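Local coordinates for toxin coregulated pilin (Vibrio cholerae, PDB 3HRV), which forms the major subunit of the toxin-coregulated pilus, a type IV pilus essential for bacterial aggregation and colonization of the host small intestine, at residues Phe89-Ser95 against Leu140-Thr145. Residues are numbered along the deposited sequence; the frame is centred on the assembly and turned at random.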
loop_
_atom_site.group_PDB
_atom_site.type_symbol
_atom_site.label_atom_id
_atom_site.label_comp_id
_atom_site.label_asym_id
_atom_site.label_seq_id
_atom_site.Cartn_x
_atom_site.Cartn_y
_atom_site.Cartn_z
ATOM N N PHE A 89 -2.226 -7.620 -2.088
ATOM C CA PHE A 89 -1.206 -8.605 -2.421
ATOM C C PHE A 89 -0.559 -9.176 -1.175
ATOM O O PHE A 89 -0.238 -8.445 -0.240
ATOM C CB PHE A 89 -0.074 -7.985 -3.245
ATOM C CG PHE A 89 -0.387 -7.796 -4.698
ATOM C CD1 PHE A 89 -0.963 -6.616 -5.153
ATOM C CD2 PHE A 89 -0.063 -8.785 -5.619
ATOM C CE1 PHE A 89 -1.209 -6.423 -6.513
ATOM C CE2 PHE A 89 -0.304 -8.603 -6.977
ATOM C CZ PHE A 89 -0.876 -7.420 -7.426
ATOM N N SER A 90 -0.360 -10.485 -1.166
ATOM C CA SER A 90 0.332 -11.113 -0.059
ATOM C C SER A 90 1.757 -11.216 -0.592
ATOM O O SER A 90 1.957 -11.572 -1.753
ATOM C CB SER A 90 -0.232 -12.508 0.209
ATOM O OG SER A 90 -1.463 -12.432 0.901
ATOM N N PHE A 91 2.747 -10.862 0.220
ATOM C CA PHE A 91 4.123 -10.959 -0.248
ATOM C C PHE A 91 5.067 -11.434 0.852
ATOM O O PHE A 91 4.675 -11.557 2.009
ATOM C CB PHE A 91 4.579 -9.636 -0.912
ATOM C CG PHE A 91 4.747 -8.470 0.024
ATOM C CD1 PHE A 91 5.984 -7.837 0.131
ATOM C CD2 PHE A 91 3.671 -7.949 0.737
ATOM C CE1 PHE A 91 6.150 -6.706 0.926
ATOM C CE2 PHE A 91 3.828 -6.815 1.537
ATOM C CZ PHE A 91 5.072 -6.192 1.630
ATOM N N PRO A 92 6.326 -11.733 0.503
ATOM C CA PRO A 92 7.267 -12.212 1.515
ATOM C C PRO A 92 7.779 -11.256 2.577
ATOM O O PRO A 92 7.788 -10.040 2.402
ATOM C CB PRO A 92 8.404 -12.787 0.673
ATOM C CG PRO A 92 8.409 -11.911 -0.515
ATOM C CD PRO A 92 6.941 -11.743 -0.836
ATOM N N ARG A 93 8.192 -11.839 3.698
ATOM C CA ARG A 93 8.766 -11.085 4.800
ATOM C C ARG A 93 9.957 -11.889 5.287
ATOM O O ARG A 93 9.807 -13.019 5.750
ATOM C CB ARG A 93 7.777 -10.892 5.951
ATOM C CG ARG A 93 8.421 -10.178 7.131
ATOM C CD ARG A 93 7.482 -9.938 8.296
ATOM N NE ARG A 93 8.202 -9.330 9.414
ATOM C CZ ARG A 93 7.629 -8.883 10.527
ATOM N NH1 ARG A 93 6.317 -8.967 10.683
ATOM N NH2 ARG A 93 8.375 -8.361 11.492
ATOM N N ASN A 94 11.143 -11.309 5.163
ATOM C CA ASN A 94 12.365 -11.979 5.583
ATOM C C ASN A 94 12.529 -13.275 4.790
ATOM O O ASN A 94 12.938 -14.302 5.331
ATOM C CB ASN A 94 12.313 -12.269 7.085
ATOM C CG ASN A 94 13.689 -12.422 7.696
ATOM O OD1 ASN A 94 14.650 -11.802 7.243
ATOM N ND2 ASN A 94 13.791 -13.251 8.728
ATOM N N SER A 95 12.190 -13.204 3.504
ATOM C CA SER A 95 12.294 -14.328 2.574
ATOM C C SER A 95 11.212 -15.400 2.694
ATOM O O SER A 95 11.147 -16.308 1.865
ATOM C CB SER A 95 13.674 -14.980 2.691
ATOM O OG SER A 95 14.587 -14.370 1.794
ATOM N N LEU A 140 6.682 -6.099 -5.418
ATOM C CA LEU A 140 6.545 -5.512 -4.091
ATOM C C LEU A 140 7.807 -5.524 -3.241
ATOM O O LEU A 140 7.976 -4.682 -2.360
ATOM C CB LEU A 140 5.430 -6.224 -3.326
ATOM C CG LEU A 140 4.017 -6.047 -3.878
ATOM C CD1 LEU A 140 3.112 -7.107 -3.291
ATOM C CD2 LEU A 140 3.511 -4.650 -3.553
ATOM N N GLY A 141 8.694 -6.476 -3.504
ATOM C CA GLY A 141 9.905 -6.570 -2.714
ATOM C C GLY A 141 9.671 -7.450 -1.499
ATOM O O GLY A 141 8.872 -8.385 -1.548
ATOM N N ASP A 142 10.358 -7.147 -0.405
ATOM C CA ASP A 142 10.237 -7.923 0.823
ATOM C C ASP A 142 9.942 -6.993 1.995
ATOM O O ASP A 142 10.645 -6.008 2.211
ATOM C CB ASP A 142 11.538 -8.690 1.086
ATOM C CG ASP A 142 11.414 -9.688 2.224
ATOM O OD1 ASP A 142 11.407 -10.908 1.956
ATOM O OD2 ASP A 142 11.317 -9.254 3.389
ATOM N N PHE A 143 8.897 -7.314 2.748
ATOM C CA PHE A 143 8.485 -6.507 3.888
ATOM C C PHE A 143 9.596 -6.218 4.890
ATOM O O PHE A 143 9.673 -5.119 5.439
ATOM C CB PHE A 143 7.326 -7.198 4.615
ATOM C CG PHE A 143 6.754 -6.403 5.758
ATOM C CD1 PHE A 143 5.802 -5.412 5.529
ATOM C CD2 PHE A 143 7.159 -6.648 7.067
ATOM C CE1 PHE A 143 5.260 -4.680 6.587
ATOM C CE2 PHE A 143 6.627 -5.923 8.131
ATOM C CZ PHE A 143 5.673 -4.936 7.893
ATOM N N GLU A 144 10.467 -7.194 5.124
ATOM C CA GLU A 144 11.526 -7.009 6.107
ATOM C C GLU A 144 12.936 -6.784 5.573
ATOM O O GLU A 144 13.757 -6.177 6.258
ATOM C CB GLU A 144 11.529 -8.190 7.085
ATOM C CG GLU A 144 12.503 -8.041 8.249
ATOM C CD GLU A 144 12.205 -8.998 9.388
ATOM O OE1 GLU A 144 12.928 -8.958 10.406
ATOM O OE2 GLU A 144 11.244 -9.790 9.269
ATOM N N THR A 145 13.226 -7.252 4.363
ATOM C CA THR A 145 14.574 -7.081 3.829
ATOM C C THR A 145 14.748 -5.990 2.774
ATOM O O THR A 145 15.876 -5.666 2.399
ATOM C CB THR A 145 15.129 -8.416 3.277
ATOM O OG1 THR A 145 14.313 -8.873 2.194
ATOM C CG2 THR A 145 15.149 -9.470 4.372
HETATM O O HOH W 1 11.138 -8.430 12.590
#
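Asp142 clamps the end of strand 87-93 to an irregular loop segment, 140-145, in a mixed polar and apolar contact at one edge of the pilin's antiparallel sheet. Its carboxylate reaches across to two successive backbone amides beyond the strand: Asn94 N meets OD2 at 2.7 Å through the syn lone pair, and Ser95 N meets OD1 at 2.9 Å. OD2 is gripped by two more donors, Glu144 N in an Asx turn and Thr145 N in an Asx motif; these bonds fix the carboxylate's rotation, and four N-H groups would favour its negative charge. A single backbone bond, Phe143 N to Pro92 O (3.0 Å, 162°), ties the two segments just before this carboxylate. Next to it, Arg93 runs fully extended alongside Phe143, CD against CD2, with ring atom CE2 over one face of the guanidinium and the planes 55° apart. Arg93 NE gives a salt bridge to Glu144 OE2 (3.1 Å), approaching from above the carboxylate plane, and a water links Arg93 NH2 to Glu144 OE1. Toward the interior the contact turns apolar: Leu140 CD1 presses on Phe89 CB (3.3 Å) and Phe91 CB. Phe91 CG sits between backbone N and carbonyl carbon (chi1 69°), turning the ring toward 140-145, with Gly141 O at its edge and CZ 3.9 Å from Phe143 CB. In the sheet, Phe89 and Phe91 pair through their backbones with Ala102 and Ala100 of strand 100-108, and the Phe91 ring meets Phe126. Arg93 NH1 bonds Ser192 OG at the C-terminus, while Leu140 O accepts from Asn128 of strand 126-131. The loop between strands 126-131 and 155-158 thus packs on 87-93, an outermost strand.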